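Kinesin-like protein KAR3 (Saccharomyces cerevisiae, PDB 1F9V) is a kinesin-related microtubule motor whose motor domain binds ADP and magnesium and probably couples ATP hydrolysis to force production. Local coordinates at residues R10-P13 with L18-S21; S39-K44 with A49-F54; E166-Q171 with T175-N180. The protein carries 2 engineered substitutions. All blocks are in the same frame, centred on the assembly; numbering follows the deposited sequence.

Contact 1 (R10-P13 with L18-S21); sequences RIRP and LENS. With ADP (adenosine-5'-diphosphate), chain C.
Arg12 and Glu19 meet end-on in a two-nitrogen salt bridge beside the adenine pocket of a kinesin motor domain. Arg12 belongs to the Arg-x-Arg-Pro motif with which kinesins hold the base. Its NH1 reaches Glu19 OE2 at 3.1 Å, almost straight (173°) and on the syn lone pair. NH2 reaches Glu19 OE1 at 3.0 Å, more bent and tilted out of both planes. The two flat groups stand 32° apart. Every nitrogen of this guanidinium has a partner. NH1 also gives a bond to Pro13 O, and NE bonds to Gly95 O in the P-loop. Glu19 OE2 is shared further with Ser321 OG and Leu15 N. With an alanine here in place of Arg12, the Glu19 carboxylate would probably lose its countercharge, and Gly95 O this donor. Arg10 serves the ligand differently. Its NH1 is taken by Asn66 and Thr101, and its NH2 by Asp64 O. One guanidinium face lies against the ADP amino group, N6 being 3.1 Å above the plane and offset toward the rim. The base also meets Arg12 CB, 3.6 Å from ADP N7, and Pro13 CD, 3.4 Å from ADP C6.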
ATOM      1  N   ARG A  10      -6.736  -9.247   0.636  1.00  7.42           N
ATOM      2  CA  ARG A  10      -6.702 -10.053  -0.576  1.00  7.53           C
ATOM      3  C   ARG A  10      -6.052 -11.397  -0.329  1.00  8.81           C
ATOM      4  O   ARG A  10      -4.903 -11.476   0.114  1.00  7.84           O
ATOM      5  CB  ARG A  10      -5.949  -9.355  -1.707  1.00  7.88           C
ATOM      6  CG  ARG A  10      -5.888 -10.227  -2.962  1.00  9.13           C
ATOM      7  CD  ARG A  10      -4.951  -9.681  -4.032  1.00 10.07           C
ATOM      8  NE  ARG A  10      -5.266 -10.256  -5.335  1.00  9.50           N
ATOM      9  CZ  ARG A  10      -4.768  -9.821  -6.487  1.00 11.26           C
ATOM     10  NH1 ARG A  10      -3.918  -8.796  -6.504  1.00  9.99           N
ATOM     11  NH2 ARG A  10      -5.129 -10.395  -7.625  1.00  8.01           N
ATOM     12  N   ILE A  11      -6.797 -12.460  -0.614  1.00  9.40           N
ATOM     13  CA  ILE A  11      -6.285 -13.814  -0.459  1.00  9.76           C
ATOM     14  C   ILE A  11      -5.779 -14.233  -1.834  1.00  8.93           C
ATOM     15  O   ILE A  11      -6.544 -14.251  -2.801  1.00 10.33           O
ATOM     16  CB  ILE A  11      -7.399 -14.805  -0.019  1.00 10.54           C
ATOM     17  CG1 ILE A  11      -8.039 -14.326   1.288  1.00 11.27           C
ATOM     18  CG2 ILE A  11      -6.814 -16.207   0.155  1.00 10.26           C
ATOM     19  CD1 ILE A  11      -9.414 -14.900   1.548  1.00 11.52           C
ATOM     20  N   ARG A  12      -4.495 -14.543  -1.938  1.00  9.16           N
ATOM     21  CA  ARG A  12      -3.953 -14.965  -3.220  1.00  9.93           C
ATOM     22  C   ARG A  12      -4.274 -16.438  -3.450  1.00 12.04           C
ATOM     23  O   ARG A  12      -4.614 -17.161  -2.514  1.00 11.34           O
ATOM     24  CB  ARG A  12      -2.433 -14.789  -3.242  1.00  9.74           C
ATOM     25  CG  ARG A  12      -1.678 -15.702  -2.281  1.00  8.49           C
ATOM     26  CD  ARG A  12      -0.245 -15.955  -2.751  1.00 10.13           C
ATOM     27  NE  ARG A  12       0.604 -16.563  -1.727  1.00  9.89           N
ATOM     28  CZ  ARG A  12       0.578 -17.853  -1.393  1.00 12.33           C
ATOM     29  NH1 ARG A  12      -0.262 -18.683  -2.005  1.00 12.41           N
ATOM     30  NH2 ARG A  12       1.398 -18.315  -0.455  1.00 10.79           N
ATOM     31  N   PRO A  13      -4.239 -16.882  -4.717  1.00 13.74           N
ATOM     32  CA  PRO A  13      -4.512 -18.295  -5.001  1.00 13.09           C
ATOM     33  C   PRO A  13      -3.428 -19.146  -4.341  1.00 14.23           C
ATOM     34  O   PRO A  13      -2.299 -18.693  -4.138  1.00 12.53           O
ATOM     35  CB  PRO A  13      -4.445 -18.385  -6.530  1.00 13.55           C
ATOM     36  CG  PRO A  13      -4.641 -16.973  -7.014  1.00 13.45           C
ATOM     37  CD  PRO A  13      -4.038 -16.096  -5.947  1.00 13.42           C
ATOM     38  N   LEU A  18       1.879 -27.921  -3.778  1.00 38.64           N
ATOM     39  CA  LEU A  18       2.889 -27.497  -2.808  1.00 36.62           C
ATOM     40  C   LEU A  18       2.274 -26.899  -1.541  1.00 34.02           C
ATOM     41  O   LEU A  18       2.918 -26.877  -0.489  1.00 35.13           O
ATOM     42  CB  LEU A  18       3.843 -26.475  -3.430  1.00 39.45           C
ATOM     43  CG  LEU A  18       3.580 -26.105  -4.885  1.00 42.17           C
ATOM     44  CD1 LEU A  18       4.192 -24.749  -5.180  1.00 43.54           C
ATOM     45  CD2 LEU A  18       4.158 -27.182  -5.791  1.00 44.79           C
ATOM     46  N   GLU A  19       1.035 -26.422  -1.632  1.00 28.77           N
ATOM     47  CA  GLU A  19       0.343 -25.849  -0.485  1.00 24.20           C
ATOM     48  C   GLU A  19      -0.980 -26.574  -0.276  1.00 22.87           C
ATOM     49  O   GLU A  19      -1.434 -27.314  -1.148  1.00 23.07           O
ATOM     50  CB  GLU A  19       0.070 -24.357  -0.715  1.00 22.36           C
ATOM     51  CG  GLU A  19       1.216 -23.449  -0.313  1.00 20.86           C
ATOM     52  CD  GLU A  19       1.001 -22.011  -0.730  1.00 19.76           C
ATOM     53  OE1 GLU A  19       1.989 -21.250  -0.720  1.00 21.79           O
ATOM     54  OE2 GLU A  19      -0.145 -21.638  -1.065  1.00 17.56           O
ATOM     55  N   ASN A  20      -1.596 -26.367   0.883  1.00 20.16           N
ATOM     56  CA  ASN A  20      -2.882 -26.985   1.175  1.00 17.77           C
ATOM     57  C   ASN A  20      -3.546 -26.282   2.346  1.00 17.08           C
ATOM     58  O   ASN A  20      -2.900 -25.534   3.079  1.00 16.33           O
ATOM     59  CB  ASN A  20      -2.711 -28.476   1.484  1.00 18.27           C
ATOM     60  CG  ASN A  20      -2.046 -28.725   2.821  1.00 19.16           C
ATOM     61  OD1 ASN A  20      -2.587 -28.376   3.876  1.00 17.81           O
ATOM     62  ND2 ASN A  20      -0.865 -29.333   2.787  1.00 21.15           N
ATOM     63  N   SER A  21      -4.841 -26.522   2.513  1.00 15.55           N
ATOM     64  CA  SER A  21      -5.599 -25.917   3.601  1.00 14.82           C
ATOM     65  C   SER A  21      -6.163 -27.022   4.502  1.00 15.76           C
ATOM     66  O   SER A  21      -7.266 -26.906   5.045  1.00 15.04           O
ATOM     67  CB  SER A  21      -6.734 -25.066   3.029  1.00 15.12           C
ATOM     68  OG  SER A  21      -7.446 -24.413   4.062  1.00 18.70           O
TER
HETATM   69  PB  ADP C 999       5.349 -10.954  -1.647  1.00 11.29           P
HETATM   70  O1B ADP C 999       4.277 -10.649  -0.666  1.00  9.77           O
HETATM   71  O2B ADP C 999       5.709  -9.650  -2.512  1.00 11.48           O
HETATM   72  O3B ADP C 999       6.550 -11.522  -0.984  1.00 11.97           O
HETATM   73  PA  ADP C 999       4.903 -12.025  -4.294  1.00 14.23           P
HETATM   74  O1A ADP C 999       3.966 -11.064  -4.876  1.00 14.72           O
HETATM   75  O2A ADP C 999       6.259 -11.715  -4.744  1.00 18.36           O
HETATM   76  O3A ADP C 999       4.810 -11.974  -2.720  1.00 12.72           O
HETATM   77  O5' ADP C 999       4.567 -13.497  -4.768  1.00 18.24           O
HETATM   78  C5' ADP C 999       4.273 -14.649  -3.974  1.00 16.12           C
HETATM   79  C4' ADP C 999       4.026 -15.777  -5.020  1.00 16.79           C
HETATM   80  O4' ADP C 999       2.606 -15.861  -5.188  1.00 13.89           O
HETATM   81  C3' ADP C 999       4.575 -15.449  -6.422  1.00 17.73           C
HETATM   82  O3' ADP C 999       5.078 -16.612  -7.101  1.00 21.75           O
HETATM   83  C2' ADP C 999       3.404 -14.839  -7.174  1.00 17.76           C
HETATM   84  O2' ADP C 999       3.523 -14.938  -8.603  1.00 19.87           O
HETATM   85  C1' ADP C 999       2.215 -15.554  -6.548  1.00 15.25           C
HETATM   86  N9  ADP C 999       0.996 -14.692  -6.459  1.00 14.49           N
HETATM   87  C8  ADP C 999       0.799 -13.752  -5.514  1.00 12.87           C
HETATM   88  N7  ADP C 999      -0.380 -13.191  -5.691  1.00 11.72           N
HETATM   89  C5  ADP C 999      -0.956 -13.745  -6.727  1.00 12.43           C
HETATM   90  C6  ADP C 999      -2.171 -13.590  -7.376  1.00 12.32           C
HETATM   91  N6  ADP C 999      -3.052 -12.687  -6.934  1.00 12.50           N
HETATM   92  N1  ADP C 999      -2.468 -14.356  -8.471  1.00 14.07           N
HETATM   93  C2  ADP C 999      -1.607 -15.279  -8.946  1.00 14.30           C
HETATM   94  N3  ADP C 999      -0.425 -15.447  -8.321  1.00 14.98           N
HETATM   95  C4  ADP C 999      -0.067 -14.717  -7.232  1.00 13.64           C

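Contact 2 (S39-K44 with A49-F54); sequences SMEVTK and AQVHEF
The His52 imidazole turns its edge to the backbone of Val42. Val42 O lies near the ring plane, 3.4 Å from His52 ND1, in a weak hydrogen bond. The Phe54 ring also uses its edge. Its CE2 is 4.2 Å from Val42 CG2, and Met40 CG lies near the ring plane too, packed against Phe54 CB. Phe54 CG is anti to its own carbonyl carbon (chi1 -55°), which swings the ring back alongside the chain toward Val42. Met40, Val42, His52 and Phe54 all belong to one face of an antiparallel beta hairpin. Glu41, Val51 and Glu53 lie on the other. There Val51 CG1 rests on Glu41 CB at 3.6 Å. The carboxylates of Glu41 and Glu53 come close, with planes 48° apart and OE2 of Glu41 3.7 Å from OE1 of Glu53. These like charges probably repel; Glu53 also has a long, weak ion pair with Lys55. Met40 with Phe54 and Val42 with His52 are the hydrogen-bonded pairs; in each, both N-H groups are used. Val42 O thus takes His52 N at 2.9 Å as well as the weak ring bond. Past these pairs, a water joins Lys44 N, 2.8 Å away, to Gln50 O. Strand 38-44 is the middle of a three-stranded sheet, with strand 24-28 along its other edge through Asn27 and Leu25. Helix 325-338 covers the Val42 and Phe54 face: Val42 touches Ile325, Leu329 and Leu332, and Phe54 touches Ser336.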
ATOM      1  N   SER A  39     -17.206  -9.511   5.339  1.00 10.03           N
ATOM      2  CA  SER A  39     -16.638 -10.232   6.465  1.00 10.53           C
ATOM      3  C   SER A  39     -16.008 -11.564   6.092  1.00 10.01           C
ATOM      4  O   SER A  39     -16.254 -12.115   5.018  1.00  9.75           O
ATOM      5  CB  SER A  39     -17.710 -10.465   7.532  1.00 11.95           C
ATOM      6  OG  SER A  39     -18.752 -11.263   7.007  1.00 16.01           O
ATOM      7  N   MET A  40     -15.171 -12.061   6.996  1.00  9.77           N
ATOM      8  CA  MET A  40     -14.497 -13.335   6.808  1.00  9.85           C
ATOM      9  C   MET A  40     -14.266 -13.982   8.169  1.00 10.51           C
ATOM     10  O   MET A  40     -14.275 -13.307   9.204  1.00  9.70           O
ATOM     11  CB  MET A  40     -13.160 -13.131   6.079  1.00 10.67           C
ATOM     12  CG  MET A  40     -12.119 -12.358   6.878  1.00 10.39           C
ATOM     13  SD  MET A  40     -10.665 -11.923   5.891  1.00 11.61           S
ATOM     14  CE  MET A  40      -9.853 -13.524   5.778  1.00  9.75           C
ATOM     15  N   GLU A  41     -14.072 -15.299   8.155  1.00 11.49           N
ATOM     16  CA  GLU A  41     -13.837 -16.064   9.373  1.00 12.73           C
ATOM     17  C   GLU A  41     -12.644 -16.973   9.168  1.00 11.56           C
ATOM     18  O   GLU A  41     -12.511 -17.612   8.128  1.00 12.45           O
ATOM     19  CB  GLU A  41     -15.062 -16.908   9.727  1.00 15.53           C
ATOM     20  CG  GLU A  41     -16.231 -16.100  10.244  1.00 21.99           C
ATOM     21  CD  GLU A  41     -17.510 -16.910  10.310  1.00 28.72           C
ATOM     22  OE1 GLU A  41     -17.431 -18.151  10.190  1.00 31.88           O
ATOM     23  OE2 GLU A  41     -18.595 -16.311  10.483  1.00 33.18           O
ATOM     24  N   VAL A  42     -11.772 -17.019  10.168  1.00 10.95           N
ATOM     25  CA  VAL A  42     -10.581 -17.847  10.103  1.00 10.46           C
ATOM     26  C   VAL A  42     -10.593 -18.793  11.289  1.00 10.77           C
ATOM     27  O   VAL A  42     -10.767 -18.369  12.430  1.00 10.51           O
ATOM     28  CB  VAL A  42      -9.288 -16.983  10.158  1.00 10.28           C
ATOM     29  CG1 VAL A  42      -8.055 -17.876  10.158  1.00 11.18           C
ATOM     30  CG2 VAL A  42      -9.252 -16.027   8.974  1.00  9.55           C
ATOM     31  N   THR A  43     -10.403 -20.077  11.015  1.00 11.50           N
ATOM     32  CA  THR A  43     -10.396 -21.084  12.066  1.00 11.91           C
ATOM     33  C   THR A  43      -9.217 -22.039  11.918  1.00 12.00           C
ATOM     34  O   THR A  43      -8.889 -22.465  10.811  1.00 12.70           O
ATOM     35  CB  THR A  43     -11.682 -21.923  12.035  1.00 12.79           C
ATOM     36  OG1 THR A  43     -12.819 -21.058  11.977  1.00 15.23           O
ATOM     37  CG2 THR A  43     -11.774 -22.787  13.278  1.00 12.90           C
ATOM     38  N   LYS A  44      -8.575 -22.364  13.036  1.00 11.92           N
ATOM     39  CA  LYS A  44      -7.457 -23.299  13.039  1.00 13.40           C
ATOM     40  C   LYS A  44      -8.031 -24.642  13.488  1.00 13.33           C
ATOM     41  O   LYS A  44      -8.792 -24.700  14.455  1.00 13.41           O
ATOM     42  CB  LYS A  44      -6.365 -22.834  14.005  1.00 12.92           C
ATOM     43  CG  LYS A  44      -5.517 -21.688  13.451  1.00 15.91           C
ATOM     44  CD  LYS A  44      -4.488 -21.204  14.468  1.00 18.83           C
ATOM     45  CE  LYS A  44      -3.624 -22.352  14.980  1.00 21.32           C
ATOM     46  NZ  LYS A  44      -2.216 -22.283  14.500  1.00 24.51           N
ATOM     47  N   ALA A  49     -13.409 -24.392  17.748  1.00 18.44           N
ATOM     48  CA  ALA A  49     -14.414 -23.682  18.539  1.00 19.56           C
ATOM     49  C   ALA A  49     -14.106 -22.180  18.559  1.00 18.76           C
ATOM     50  O   ALA A  49     -14.986 -21.365  18.822  1.00 19.09           O
ATOM     51  CB  ALA A  49     -14.449 -24.227  19.965  1.00 20.44           C
ATOM     52  N   GLN A  50     -12.853 -21.823  18.286  1.00 18.14           N
ATOM     53  CA  GLN A  50     -12.456 -20.421  18.265  1.00 18.47           C
ATOM     54  C   GLN A  50     -12.395 -19.913  16.828  1.00 16.48           C
ATOM     55  O   GLN A  50     -11.464 -20.220  16.079  1.00 16.10           O
ATOM     56  CB  GLN A  50     -11.095 -20.224  18.941  1.00 22.25           C
ATOM     57  CG  GLN A  50     -10.558 -18.797  18.786  1.00 29.65           C
ATOM     58  CD  GLN A  50      -9.324 -18.507  19.632  1.00 32.78           C
ATOM     59  OE1 GLN A  50      -8.333 -19.244  19.587  1.00 34.36           O
ATOM     60  NE2 GLN A  50      -9.379 -17.423  20.404  1.00 35.18           N
ATOM     61  N   VAL A  51     -13.401 -19.135  16.450  1.00 15.40           N
ATOM     62  CA  VAL A  51     -13.472 -18.585  15.108  1.00 15.96           C
ATOM     63  C   VAL A  51     -13.134 -17.099  15.154  1.00 15.26           C
ATOM     64  O   VAL A  51     -13.764 -16.341  15.885  1.00 16.14           O
ATOM     65  CB  VAL A  51     -14.882 -18.775  14.509  1.00 16.31           C
ATOM     66  CG1 VAL A  51     -14.906 -18.293  13.066  1.00 18.19           C
ATOM     67  CG2 VAL A  51     -15.278 -20.247  14.571  1.00 16.83           C
ATOM     68  N   HIS A  52     -12.123 -16.697  14.391  1.00 13.97           N
ATOM     69  CA  HIS A  52     -11.709 -15.298  14.337  1.00 14.57           C
ATOM     70  C   HIS A  52     -12.441 -14.609  13.194  1.00 14.06           C
ATOM     71  O   HIS A  52     -12.249 -14.959  12.029  1.00 13.73           O
ATOM     72  CB  HIS A  52     -10.200 -15.195  14.103  1.00 14.67           C
ATOM     73  CG  HIS A  52      -9.378 -15.883  15.145  1.00 16.53           C
ATOM     74  ND1 HIS A  52      -9.044 -17.217  15.070  1.00 17.88           N
ATOM     75  CD2 HIS A  52      -8.815 -15.418  16.284  1.00 17.34           C
ATOM     76  CE1 HIS A  52      -8.311 -17.546  16.117  1.00 16.91           C
ATOM     77  NE2 HIS A  52      -8.157 -16.473  16.870  1.00 20.47           N
ATOM     78  N   GLU A  53     -13.282 -13.635  13.525  1.00 13.94           N
ATOM     79  CA  GLU A  53     -14.020 -12.911  12.503  1.00 14.51           C
ATOM     80  C   GLU A  53     -13.385 -11.549  12.253  1.00 14.51           C
ATOM     81  O   GLU A  53     -12.892 -10.899  13.182  1.00 13.92           O
ATOM     82  CB  GLU A  53     -15.482 -12.708  12.909  1.00 18.05           C
ATOM     83  CG  GLU A  53     -16.257 -11.832  11.913  1.00 24.75           C
ATOM     84  CD  GLU A  53     -17.765 -11.977  12.026  1.00 29.09           C
ATOM     85  OE1 GLU A  53     -18.358 -12.685  11.181  1.00 32.38           O
ATOM     86  OE2 GLU A  53     -18.357 -11.382  12.955  1.00 30.11           O
ATOM     87  N   PHE A  54     -13.408 -11.128  10.993  1.00 12.46           N
ATOM     88  CA  PHE A  54     -12.855  -9.841  10.593  1.00 11.27           C
ATOM     89  C   PHE A  54     -13.767  -9.205   9.554  1.00 12.23           C
ATOM     90  O   PHE A  54     -14.415  -9.902   8.768  1.00 13.17           O
ATOM     91  CB  PHE A  54     -11.458 -10.020   9.994  1.00 10.69           C
ATOM     92  CG  PHE A  54     -10.496 -10.740  10.894  1.00  9.27           C
ATOM     93  CD1 PHE A  54      -9.817 -10.057  11.895  1.00 11.32           C
ATOM     94  CD2 PHE A  54     -10.268 -12.102  10.744  1.00  9.82           C
ATOM     95  CE1 PHE A  54      -8.919 -10.720  12.739  1.00 10.86           C
ATOM     96  CE2 PHE A  54      -9.374 -12.780  11.579  1.00 10.45           C
ATOM     97  CZ  PHE A  54      -8.696 -12.084  12.583  1.00 10.98           C
TER
HETATM   98  O   HOH W   1      -9.320 -21.618  15.635  1.00 13.17           O

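Contact 3 (E166-Q171 with T175-N180); sequences EIRHDQ and TTTITN
Backbone hydrogen bonds join Arg168 to Thr177 and Asp170 to Thr175 as antiparallel pairs. Arg168 N to Thr177 O is 2.8 Å, while the bond from Thr175 N to Asp170 O is weak. Beyond the strand ends Thr179 N gives a further bond to Glu166 O.

Threonine hydroxyls take part in the side-chain hydrogen bonds across the hairpin. Thr179 OG1 accepts Glu166 N at 2.8 Å, nearly straight at 173°. A chi1 of 67° sets this hydroxyl between the backbone N and the carbonyl carbon of Thr179, turned to the N-H of Glu166. Thr176 OG1 lies near the plane of the His169 ring, 2.7 Å from ND1; either could be the donor. A water gives a bond to Arg168 O and also bonds Thr177 OG1.

The salt bridge lies within segment 166-171, between Arg168 and Glu166. Arg168 NH1 meets Glu166 OE1 at 2.7 Å, on the anti lone pair and near the guanidinium plane. Thr179 CG2 lies over one face of the same guanidinium, 3.5 Å above its plane and offset toward the rim.

Apolar contact is modest. Ile167 CG2 touches Thr176 CG2 at 3.8 Å. Ile167 CG2 also lies over one face of the His169 ring, toward its rim. That ring meets Tyr300 and Tyr304 of helix 297-306 edge-to-face.

The whole is a two-stranded beta hairpin standing apart from the central sheet and resting on helix 297-306. Its place is consistent with the hairpin that, in kinesins, forms part of the microtubule-binding surface.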
ATOM      1  N   GLU A 166      18.034  13.901   1.773  1.00 13.23           N
ATOM      2  CA  GLU A 166      17.345  14.544   2.883  1.00 13.07           C
ATOM      3  C   GLU A 166      15.900  14.837   2.522  1.00 11.34           C
ATOM      4  O   GLU A 166      15.606  15.258   1.406  1.00 12.17           O
ATOM      5  CB  GLU A 166      18.033  15.862   3.268  1.00 12.51           C
ATOM      6  CG  GLU A 166      19.403  15.689   3.877  1.00 14.47           C
ATOM      7  CD  GLU A 166      19.938  16.980   4.469  1.00 15.10           C
ATOM      8  OE1 GLU A 166      19.389  18.058   4.164  1.00 15.37           O
ATOM      9  OE2 GLU A 166      20.910  16.912   5.241  1.00 19.17           O
ATOM     10  N   ILE A 167      15.006  14.615   3.476  1.00 11.24           N
ATOM     11  CA  ILE A 167      13.596  14.887   3.288  1.00 10.42           C
ATOM     12  C   ILE A 167      13.360  16.385   3.486  1.00 11.43           C
ATOM     13  O   ILE A 167      13.774  16.961   4.496  1.00 11.19           O
ATOM     14  CB  ILE A 167      12.742  14.101   4.303  1.00  9.99           C
ATOM     15  CG1 ILE A 167      12.774  12.610   3.960  1.00 11.43           C
ATOM     16  CG2 ILE A 167      11.317  14.613   4.301  1.00 10.40           C
ATOM     17  CD1 ILE A 167      12.049  11.725   4.979  1.00 11.66           C
ATOM     18  N   ARG A 168      12.697  17.008   2.514  1.00 11.59           N
ATOM     19  CA  ARG A 168      12.401  18.434   2.566  1.00 10.75           C
ATOM     20  C   ARG A 168      10.906  18.665   2.549  1.00 10.35           C
ATOM     21  O   ARG A 168      10.265  18.562   1.504  1.00 11.92           O
ATOM     22  CB  ARG A 168      13.023  19.161   1.370  1.00 11.90           C
ATOM     23  CG  ARG A 168      14.532  19.114   1.322  1.00 12.25           C
ATOM     24  CD  ARG A 168      15.147  20.423   1.792  1.00 14.41           C
ATOM     25  NE  ARG A 168      16.568  20.488   1.460  1.00 15.79           N
ATOM     26  CZ  ARG A 168      17.540  19.992   2.224  1.00 17.26           C
ATOM     27  NH1 ARG A 168      17.242  19.396   3.369  1.00 16.53           N
ATOM     28  NH2 ARG A 168      18.808  20.072   1.837  1.00 17.10           N
ATOM     29  N   HIS A 169      10.348  18.966   3.710  1.00  9.56           N
ATOM     30  CA  HIS A 169       8.928  19.240   3.816  1.00 11.37           C
ATOM     31  C   HIS A 169       8.711  20.738   3.615  1.00 14.15           C
ATOM     32  O   HIS A 169       9.332  21.557   4.299  1.00 14.61           O
ATOM     33  CB  HIS A 169       8.406  18.852   5.196  1.00 10.06           C
ATOM     34  CG  HIS A 169       8.368  17.380   5.446  1.00 11.07           C
ATOM     35  ND1 HIS A 169       7.749  16.493   4.588  1.00 13.03           N
ATOM     36  CD2 HIS A 169       8.835  16.641   6.479  1.00 10.76           C
ATOM     37  CE1 HIS A 169       7.836  15.271   5.085  1.00 10.42           C
ATOM     38  NE2 HIS A 169       8.490  15.335   6.232  1.00 11.80           N
ATOM     39  N   ASP A 170       7.843  21.085   2.672  1.00 15.59           N
ATOM     40  CA  ASP A 170       7.501  22.476   2.395  1.00 19.87           C
ATOM     41  C   ASP A 170       6.168  22.713   3.093  1.00 21.59           C
ATOM     42  O   ASP A 170       5.108  22.413   2.548  1.00 21.52           O
ATOM     43  CB  ASP A 170       7.349  22.700   0.888  1.00 21.10           C
ATOM     44  CG  ASP A 170       7.215  24.174   0.515  1.00 25.59           C
ATOM     45  OD1 ASP A 170       7.627  24.536  -0.608  1.00 28.42           O
ATOM     46  OD2 ASP A 170       6.700  24.969   1.331  1.00 26.06           O
ATOM     47  N   GLN A 171       6.231  23.241   4.310  1.00 24.93           N
ATOM     48  CA  GLN A 171       5.035  23.497   5.103  1.00 29.09           C
ATOM     49  C   GLN A 171       4.072  24.453   4.406  1.00 30.52           C
ATOM     50  O   GLN A 171       2.893  24.520   4.750  1.00 31.54           O
ATOM     51  CB  GLN A 171       5.428  24.060   6.478  1.00 30.87           C
ATOM     52  CG  GLN A 171       6.788  23.571   6.996  1.00 33.58           C
ATOM     53  CD  GLN A 171       7.933  24.513   6.632  1.00 35.36           C
ATOM     54  OE1 GLN A 171       8.517  24.418   5.548  1.00 33.49           O
ATOM     55  NE2 GLN A 171       8.253  25.431   7.542  1.00 36.35           N
ATOM     56  N   THR A 175       3.914  19.949   0.623  1.00 15.57           N
ATOM     57  CA  THR A 175       4.487  18.952  -0.266  1.00 14.77           C
ATOM     58  C   THR A 175       5.854  18.545   0.262  1.00 13.61           C
ATOM     59  O   THR A 175       6.447  19.234   1.098  1.00 13.53           O
ATOM     60  CB  THR A 175       4.625  19.467  -1.716  1.00 16.45           C
ATOM     61  OG1 THR A 175       5.490  20.610  -1.745  1.00 17.69           O
ATOM     62  CG2 THR A 175       3.263  19.840  -2.272  1.00 15.09           C
ATOM     63  N   THR A 176       6.350  17.422  -0.237  1.00 12.36           N
ATOM     64  CA  THR A 176       7.616  16.876   0.214  1.00 12.07           C
ATOM     65  C   THR A 176       8.458  16.408  -0.954  1.00 13.45           C
ATOM     66  O   THR A 176       7.932  15.854  -1.920  1.00 14.01           O
ATOM     67  CB  THR A 176       7.360  15.665   1.143  1.00 11.23           C
ATOM     68  OG1 THR A 176       6.531  16.077   2.231  1.00 10.26           O
ATOM     69  CG2 THR A 176       8.670  15.084   1.667  1.00 11.92           C
ATOM     70  N   THR A 177       9.763  16.638  -0.860  1.00 12.10           N
ATOM     71  CA  THR A 177      10.698  16.200  -1.884  1.00 12.75           C
ATOM     72  C   THR A 177      11.884  15.607  -1.147  1.00 11.93           C
ATOM     73  O   THR A 177      12.033  15.806   0.062  1.00 11.00           O
ATOM     74  CB  THR A 177      11.189  17.371  -2.776  1.00 15.27           C
ATOM     75  OG1 THR A 177      11.980  18.277  -2.000  1.00 18.21           O
ATOM     76  CG2 THR A 177      10.013  18.120  -3.365  1.00 16.73           C
ATOM     77  N   ILE A 178      12.708  14.860  -1.869  1.00 10.17           N
ATOM     78  CA  ILE A 178      13.890  14.240  -1.288  1.00 11.94           C
ATOM     79  C   ILE A 178      15.074  14.669  -2.131  1.00 12.20           C
ATOM     80  O   ILE A 178      15.059  14.514  -3.347  1.00 13.52           O
ATOM     81  CB  ILE A 178      13.809  12.695  -1.315  1.00 11.63           C
ATOM     82  CG1 ILE A 178      12.482  12.221  -0.708  1.00 10.91           C
ATOM     83  CG2 ILE A 178      14.988  12.102  -0.551  1.00 11.82           C
ATOM     84  CD1 ILE A 178      12.110  10.802  -1.123  1.00 10.83           C
ATOM     85  N   THR A 179      16.103  15.199  -1.487  1.00 13.09           N
ATOM     86  CA  THR A 179      17.271  15.667  -2.220  1.00 13.87           C
ATOM     87  C   THR A 179      18.056  14.548  -2.895  1.00 14.38           C
ATOM     88  O   THR A 179      18.169  13.432  -2.372  1.00 14.42           O
ATOM     89  CB  THR A 179      18.220  16.448  -1.300  1.00 13.26           C
ATOM     90  OG1 THR A 179      18.776  15.562  -0.329  1.00 13.45           O
ATOM     91  CG2 THR A 179      17.477  17.555  -0.593  1.00 13.33           C
ATOM     92  N   ASN A 180      18.578  14.868  -4.075  1.00 14.60           N
ATOM     93  CA  ASN A 180      19.384  13.948  -4.864  1.00 15.48           C
ATOM     94  C   ASN A 180      18.700  12.643  -5.250  1.00 15.49           C
ATOM     95  O   ASN A 180      19.350  11.605  -5.350  1.00 16.28           O
ATOM     96  CB  ASN A 180      20.686  13.655  -4.124  1.00 18.13           C
ATOM     97  CG  ASN A 180      21.467  14.920  -3.819  1.00 20.70           C
ATOM     98  OD1 ASN A 180      21.667  15.765  -4.698  1.00 22.22           O
ATOM     99  ND2 ASN A 180      21.901  15.065  -2.571  1.00 21.30           N
TER
HETATM  100  O   HOH W   2       9.832  20.141  -0.610  1.00 20.16           O

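Overall arrangement
The contacts follow one another along the chain, all within the kinesin motor domain. Contacts 1 and 2 lie on the same side of the chain's centre, with centres about 17 Å apart and nearest atoms about 4 Å apart. Contact 1 takes in the end of strand 4-11, in the central mixed sheet, and parts of the loop after it. Contact 2 lies in the small three-stranded sheet of 24-28, 38-44 and 51-56. The loop of 18-21 leads into strand 24-28 and so links them. Contact 3 is on the opposite side, its centre about 41 Å from contact 1 and 44 Å from contact 2. The ADP pocket of contact 1 and the probable microtubule-facing hairpin are thus well separated, so any signal between them would probably pass through the motor core.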